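PDB 5DLL: aminopeptidase N from Francisella tularensis subsp. tularensis, which probably trims N-terminal residues from intracellular peptides as a zinc-dependent aminopeptidase of the M1 family. Local coordinates for residues Ala811-Asn816 with Asn852-Val857; Asn731-Arg736 with Asn745-Ser750. One frame throughout, in Å; residues are numbered along the deposited sequence.

Interaction 1. Residues Ala811-Asn816 with Asn852-Val857; sequences ALDKFN and NPSKNV
Asp813 and Ser854 carry this contact through two hydrogen bonds that together use both oxygens of the Asp813 carboxylate. The hydroxyl of Ser854 donates to one of them, with Ser854 OG lying 2.6 Å from Asp813 OD1. The backbone amide of Ser854 serves the other, with Ser854 N at 2.9 Å from Asp813 OD2, and the N-H...O angle of 168° makes that bond nearly straight. Each oxygen accepts through its syn lone pair, the one on the side of its partner oxygen, so both donors approach the open end of the carboxylate. Two bonds to one residue should restrict rotation of the group. It reaches them because CG of Asp813 is anti to the backbone N (chi1 -168°), which sends the short chain outward from helix 800-815.

Van der Waals contacts flank this polar pair. Two neighbouring ring atoms of Pro853, CA at 3.5 Å and CB at 3.7 Å, lie against Asp813 OD2. On the other oxygen, CG2 of Val857 comes against Asp813 OD1. Around the contact, helix 817-824 closes in, with Ala820 touching Asp813 and His817 touching Ser854.

Electrostatics would act in the same sense as the hydrogen bonds: Ser854 is the N-cap of helix 855-866, and the positive end of that helix dipole would probably stabilise a negative carboxylate. An acidic side chain bound by the hydroxyl and amide of an N-cap serine here joins the start of the last helix to helix 800-815 in the C-terminal, ARM-repeat-like helical domain.

Interaction 2. Residues Asn731-Arg736 with Asn745-Ser750; sequences NEFYNR and NKWLLS
Trp747 reaches from helix 741-752 to Phe733 and Tyr734 on helix 723-736, and its side chain divides into a part that meets each. At the root, Trp747 CB is 3.9 Å from Phe733 CE1. Next along, CG and CD1 both approach Phe733 CD1, the closer being Trp747 CD1 at 3.4 Å. The Phe733 ring and the indole five-membered ring are almost parallel (7°), yet their centroids stand 5.5 Å apart, so they meet rim to rim instead of stacking. NE1 turns to the backbone of the facing helix and is hydrogen-bonded to Ile730 O.

Beyond it, CE2 and CZ2 pass beside CB of Tyr734, the latter pair (Trp747 CZ2 and Tyr734 CB) at 3.8 Å. The bridging atom CD2 and, further round the six-membered ring, CE3, CZ3 and CH2 lie under Tyr734 CD1, which sits over one indole face, offset toward the rim; Trp747 CZ3 is 3.6 Å from it. With 34° between planes, the tyrosine and six-membered rings form an oblique pair.

A chi1 of -179° extends the indole away from the backbone nitrogen, across the gap to helix 723-736. Phe714 stacks on Phe733, and His769 meets both Tyr734 and Trp747. Phe733, Tyr734 and Trp747 form an aromatic cluster that here packs two consecutive helices of the C-terminal, ARM-repeat-like helical domain.

Overall arrangement
Followed from the N terminus, the chain passes through the zinc-bearing catalytic part, with His309, His313 and Glu332, before reaching either contact; both fall in the C-terminal helical region. Interaction 2 comes first and closes a short loop, with eight residues between its segments, joining neighbouring helices 723-736 and 741-752. Interaction 1 opens only after that loop has closed and spans 35 residues, bringing the start of the final helix, 855-866, back to helix 800-815. The two loops therefore follow in series, neither nested nor crossed. The centres of interactions 1 and 2 are 29 Å apart. The nearest atoms of interactions 1 and 2 are about 12 Å apart, so they tie separate parts of one helical domain without touching.

Interaction 1. Residues Ala811-Asn816 with Asn852-Val857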
loop_
_atom_site.group_PDB
_atom_site.type_symbol
_atom_site.label_atom_id
_atom_site.label_comp_id
_atom_site.label_asym_id
_atom_site.label_seq_id
_atom_site.Cartn_x
_atom_site.Cartn_y
_atom_site.Cartn_z
ATOM N N ALA A 811 -1.276 24.078 -17.766
ATOM C CA ALA A 811 -1.764 25.011 -16.747
ATOM C C ALA A 811 -1.247 24.633 -15.351
ATOM O O ALA A 811 -0.837 25.497 -14.570
ATOM C CB ALA A 811 -3.284 25.049 -16.759
ATOM N N LEU A 812 -1.277 23.337 -15.049
ATOM C CA LEU A 812 -0.727 22.809 -13.801
ATOM C C LEU A 812 0.779 23.058 -13.681
ATOM O O LEU A 812 1.283 23.367 -12.603
ATOM C CB LEU A 812 -0.989 21.304 -13.701
ATOM C CG LEU A 812 -2.441 20.855 -13.574
ATOM C CD1 LEU A 812 -2.514 19.337 -13.654
ATOM C CD2 LEU A 812 -3.060 21.370 -12.285
ATOM N N ASP A 813 1.485 22.915 -14.799
ATOM C CA ASP A 813 2.940 23.067 -14.837
ATOM C C ASP A 813 3.420 24.454 -14.381
ATOM O O ASP A 813 4.568 24.614 -13.971
ATOM C CB ASP A 813 3.452 22.779 -16.250
ATOM C CG ASP A 813 4.953 22.643 -16.309
ATOM O OD1 ASP A 813 5.501 21.800 -15.570
ATOM O OD2 ASP A 813 5.585 23.375 -17.102
ATOM N N LYS A 814 2.543 25.450 -14.455
ATOM C CA LYS A 814 2.863 26.795 -13.981
ATOM C C LYS A 814 3.007 26.839 -12.455
ATOM O O LYS A 814 3.869 27.545 -11.932
ATOM C CB LYS A 814 1.792 27.786 -14.437
ATOM C CG LYS A 814 1.686 27.920 -15.948
ATOM C CD LYS A 814 0.670 28.977 -16.346
ATOM C CE LYS A 814 0.624 29.167 -17.853
ATOM N NZ LYS A 814 -0.196 30.349 -18.237
ATOM N N PHE A 815 2.170 26.072 -11.757
ATOM C CA PHE A 815 2.145 26.061 -10.290
ATOM C C PHE A 815 2.983 24.926 -9.691
ATOM O O PHE A 815 3.767 25.149 -8.767
ATOM C CB PHE A 815 0.701 25.938 -9.789
ATOM C CG PHE A 815 -0.270 26.864 -10.478
ATOM C CD1 PHE A 815 -0.215 28.237 -10.267
ATOM C CD2 PHE A 815 -1.248 26.361 -11.332
ATOM C CE1 PHE A 815 -1.109 29.089 -10.897
ATOM C CE2 PHE A 815 -2.144 27.209 -11.964
ATOM C CZ PHE A 815 -2.075 28.574 -11.746
ATOM N N ASN A 816 2.809 23.715 -10.222
ATOM C CA ASN A 816 3.445 22.510 -9.684
ATOM C C ASN A 816 3.880 21.571 -10.811
ATOM O O ASN A 816 3.047 21.095 -11.583
ATOM C CB ASN A 816 2.460 21.794 -8.749
ATOM C CG ASN A 816 3.120 20.737 -7.876
ATOM O OD1 ASN A 816 4.144 20.152 -8.232
ATOM N ND2 ASN A 816 2.518 20.481 -6.720
ATOM N N ASN A 852 6.958 24.634 -24.511
ATOM C CA ASN A 852 7.991 25.037 -23.558
ATOM C C ASN A 852 7.535 24.866 -22.111
ATOM O O ASN A 852 7.258 25.845 -21.415
ATOM C CB ASN A 852 8.441 26.482 -23.815
ATOM C CG ASN A 852 9.616 26.896 -22.943
ATOM O OD1 ASN A 852 10.460 26.074 -22.567
ATOM N ND2 ASN A 852 9.673 28.178 -22.611
ATOM N N PRO A 853 7.441 23.609 -21.660
ATOM C CA PRO A 853 7.129 23.338 -20.271
ATOM C C PRO A 853 8.400 23.309 -19.438
ATOM O O PRO A 853 9.501 23.478 -19.975
ATOM C CB PRO A 853 6.500 21.954 -20.338
ATOM C CG PRO A 853 7.205 21.284 -21.468
ATOM C CD PRO A 853 7.624 22.365 -22.430
ATOM N N SER A 854 8.243 23.097 -18.136
ATOM C CA SER A 854 9.374 22.916 -17.238
ATOM C C SER A 854 10.228 21.743 -17.697
ATOM O O SER A 854 9.773 20.889 -18.464
ATOM C CB SER A 854 8.885 22.661 -15.810
ATOM O OG SER A 854 8.115 21.467 -15.731
ATOM N N LYS A 855 11.469 21.713 -17.221
ATOM C CA LYS A 855 12.399 20.631 -17.530
ATOM C C LYS A 855 11.786 19.272 -17.188
ATOM O O LYS A 855 11.778 18.374 -18.017
ATOM C CB LYS A 855 13.714 20.840 -16.770
ATOM C CG LYS A 855 14.719 19.705 -16.894
ATOM C CD LYS A 855 16.047 20.075 -16.247
ATOM C CE LYS A 855 16.856 18.844 -15.863
ATOM N NZ LYS A 855 16.211 18.043 -14.782
ATOM N N ASN A 856 11.258 19.148 -15.970
ATOM C CA ASN A 856 10.655 17.902 -15.471
ATOM C C ASN A 856 9.656 17.289 -16.462
ATOM O O ASN A 856 9.805 16.135 -16.880
ATOM C CB ASN A 856 9.970 18.171 -14.113
ATOM C CG ASN A 856 9.505 16.898 -13.409
ATOM O OD1 ASN A 856 9.874 15.785 -13.787
ATOM N ND2 ASN A 856 8.691 17.065 -12.368
ATOM N N VAL A 857 8.659 18.081 -16.841
ATOM C CA VAL A 857 7.601 17.657 -17.758
ATOM C C VAL A 857 8.119 17.416 -19.181
ATOM O O VAL A 857 7.713 16.450 -19.834
ATOM C CB VAL A 857 6.469 18.710 -17.799
ATOM C CG1 VAL A 857 5.478 18.416 -18.917
ATOM C CG2 VAL A 857 5.771 18.787 -16.447
#

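Interaction 2. Residues Asn731-Arg736 with Asn745-Ser750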
loop_
_atom_site.group_PDB
_atom_site.type_symbol
_atom_site.label_atom_id
_atom_site.label_comp_id
_atom_site.label_asym_id
_atom_site.label_seq_id
_atom_site.Cartn_x
_atom_site.Cartn_y
_atom_site.Cartn_z
ATOM N N ASN A 731 -26.183 19.819 -6.883
ATOM C CA ASN A 731 -26.425 21.008 -6.059
ATOM C C ASN A 731 -26.745 20.656 -4.613
ATOM O O ASN A 731 -26.145 21.209 -3.690
ATOM C CB ASN A 731 -27.580 21.836 -6.630
ATOM C CG ASN A 731 -27.312 22.333 -8.039
ATOM O OD1 ASN A 731 -26.169 22.360 -8.502
ATOM N ND2 ASN A 731 -28.375 22.729 -8.730
ATOM N N GLU A 732 -27.703 19.743 -4.435
ATOM C CA GLU A 732 -28.114 19.266 -3.111
ATOM C C GLU A 732 -26.917 18.738 -2.316
ATOM O O GLU A 732 -26.781 19.046 -1.133
ATOM C CB GLU A 732 -29.209 18.186 -3.220
ATOM C CG GLU A 732 -30.605 18.719 -3.551
ATOM C CD GLU A 732 -31.610 17.631 -3.943
ATOM O OE1 GLU A 732 -32.592 17.953 -4.647
ATOM O OE2 GLU A 732 -31.435 16.456 -3.555
ATOM N N PHE A 733 -26.047 17.966 -2.967
ATOM C CA PHE A 733 -24.837 17.448 -2.317
ATOM C C PHE A 733 -23.884 18.585 -1.934
ATOM O O PHE A 733 -23.327 18.584 -0.837
ATOM C CB PHE A 733 -24.124 16.440 -3.226
ATOM C CG PHE A 733 -23.078 15.603 -2.526
ATOM C CD1 PHE A 733 -21.796 16.090 -2.314
ATOM C CD2 PHE A 733 -23.370 14.313 -2.102
ATOM C CE1 PHE A 733 -20.834 15.313 -1.683
ATOM C CE2 PHE A 733 -22.412 13.534 -1.471
ATOM C CZ PHE A 733 -21.143 14.035 -1.262
ATOM N N TYR A 734 -23.702 19.551 -2.834
ATOM C CA TYR A 734 -22.803 20.675 -2.572
ATOM C C TYR A 734 -23.303 21.521 -1.414
ATOM O O TYR A 734 -22.527 21.866 -0.524
ATOM C CB TYR A 734 -22.630 21.557 -3.811
ATOM C CG TYR A 734 -21.501 22.565 -3.682
ATOM C CD1 TYR A 734 -20.171 22.148 -3.643
ATOM C CD2 TYR A 734 -21.760 23.935 -3.597
ATOM C CE1 TYR A 734 -19.132 23.061 -3.525
ATOM C CE2 TYR A 734 -20.727 24.858 -3.479
ATOM C CZ TYR A 734 -19.412 24.418 -3.444
ATOM O OH TYR A 734 -18.374 25.324 -3.328
ATOM N N ASN A 735 -24.596 21.846 -1.431
ATOM C CA ASN A 735 -25.226 22.642 -0.366
ATOM C C ASN A 735 -24.936 22.095 1.033
ATOM O O ASN A 735 -24.673 22.859 1.963
ATOM C CB ASN A 735 -26.748 22.719 -0.567
ATOM C CG ASN A 735 -27.146 23.563 -1.768
ATOM O OD1 ASN A 735 -26.448 24.507 -2.146
ATOM N ND2 ASN A 735 -28.284 23.227 -2.372
ATOM N N ARG A 736 -24.979 20.771 1.165
ATOM C CA ARG A 736 -24.766 20.109 2.450
ATOM C C ARG A 736 -23.301 20.129 2.870
ATOM O O ARG A 736 -22.993 20.366 4.040
ATOM C CB ARG A 736 -25.256 18.658 2.390
ATOM C CG ARG A 736 -26.748 18.507 2.122
ATOM C CD ARG A 736 -27.168 17.043 2.040
ATOM N NE ARG A 736 -28.347 16.834 1.191
ATOM C CZ ARG A 736 -29.094 15.727 1.169
ATOM N NH1 ARG A 736 -28.819 14.694 1.961
ATOM N NH2 ARG A 736 -30.139 15.656 0.349
ATOM N N ASN A 745 -13.993 17.027 -2.443
ATOM C CA ASN A 745 -13.158 16.251 -3.360
ATOM C C ASN A 745 -13.931 15.084 -3.974
ATOM O O ASN A 745 -13.861 14.847 -5.180
ATOM C CB ASN A 745 -11.904 15.734 -2.642
ATOM C CG ASN A 745 -10.917 16.842 -2.314
ATOM O OD1 ASN A 745 -11.164 18.018 -2.591
ATOM N ND2 ASN A 745 -9.786 16.467 -1.721
ATOM N N LYS A 746 -14.684 14.375 -3.136
ATOM C CA LYS A 746 -15.523 13.271 -3.594
ATOM C C LYS A 746 -16.647 13.775 -4.503
ATOM O O LYS A 746 -17.060 13.085 -5.436
ATOM C CB LYS A 746 -16.100 12.511 -2.397
ATOM C CG LYS A 746 -15.038 11.903 -1.490
ATOM C CD LYS A 746 -15.628 10.941 -0.471
ATOM C CE LYS A 746 -14.532 10.240 0.317
ATOM N NZ LYS A 746 -15.012 8.979 0.942
ATOM N N TRP A 747 -17.136 14.980 -4.223
ATOM C CA TRP A 747 -18.125 15.640 -5.071
ATOM C C TRP A 747 -17.570 15.883 -6.480
ATOM O O TRP A 747 -18.264 15.667 -7.479
ATOM C CB TRP A 747 -18.559 16.951 -4.417
ATOM C CG TRP A 747 -19.596 17.721 -5.161
ATOM C CD1 TRP A 747 -20.910 17.382 -5.341
ATOM C CD2 TRP A 747 -19.418 18.989 -5.796
ATOM N NE1 TRP A 747 -21.556 18.355 -6.065
ATOM C CE2 TRP A 747 -20.663 19.355 -6.355
ATOM C CE3 TRP A 747 -18.323 19.850 -5.956
ATOM C CZ2 TRP A 747 -20.843 20.546 -7.064
ATOM C CZ3 TRP A 747 -18.503 21.030 -6.655
ATOM C CH2 TRP A 747 -19.755 21.368 -7.203
ATOM N N LEU A 748 -16.314 16.319 -6.548
ATOM C CA LEU A 748 -15.631 16.528 -7.825
ATOM C C LEU A 748 -15.403 15.200 -8.542
ATOM O O LEU A 748 -15.737 15.054 -9.720
ATOM C CB LEU A 748 -14.281 17.222 -7.610
ATOM C CG LEU A 748 -14.307 18.643 -7.038
ATOM C CD1 LEU A 748 -12.931 19.036 -6.525
ATOM C CD2 LEU A 748 -14.803 19.640 -8.077
ATOM N N LEU A 749 -14.836 14.238 -7.818
ATOM C CA LEU A 749 -14.541 12.916 -8.369
ATOM C C LEU A 749 -15.788 12.261 -8.934
ATOM O O LEU A 749 -15.744 11.690 -10.013
ATOM C CB LEU A 749 -13.920 12.013 -7.301
ATOM C CG LEU A 749 -13.586 10.565 -7.684
ATOM C CD1 LEU A 749 -12.762 10.489 -8.959
ATOM C CD2 LEU A 749 -12.847 9.880 -6.542
ATOM N N SER A 750 -16.897 12.354 -8.202
ATOM C CA SER A 750 -18.163 11.756 -8.635
ATOM C C SER A 750 -18.642 12.355 -9.947
ATOM O O SER A 750 -19.068 11.628 -10.848
ATOM C CB SER A 750 -19.246 11.939 -7.567
ATOM O OG SER A 750 -18.955 11.175 -6.414
#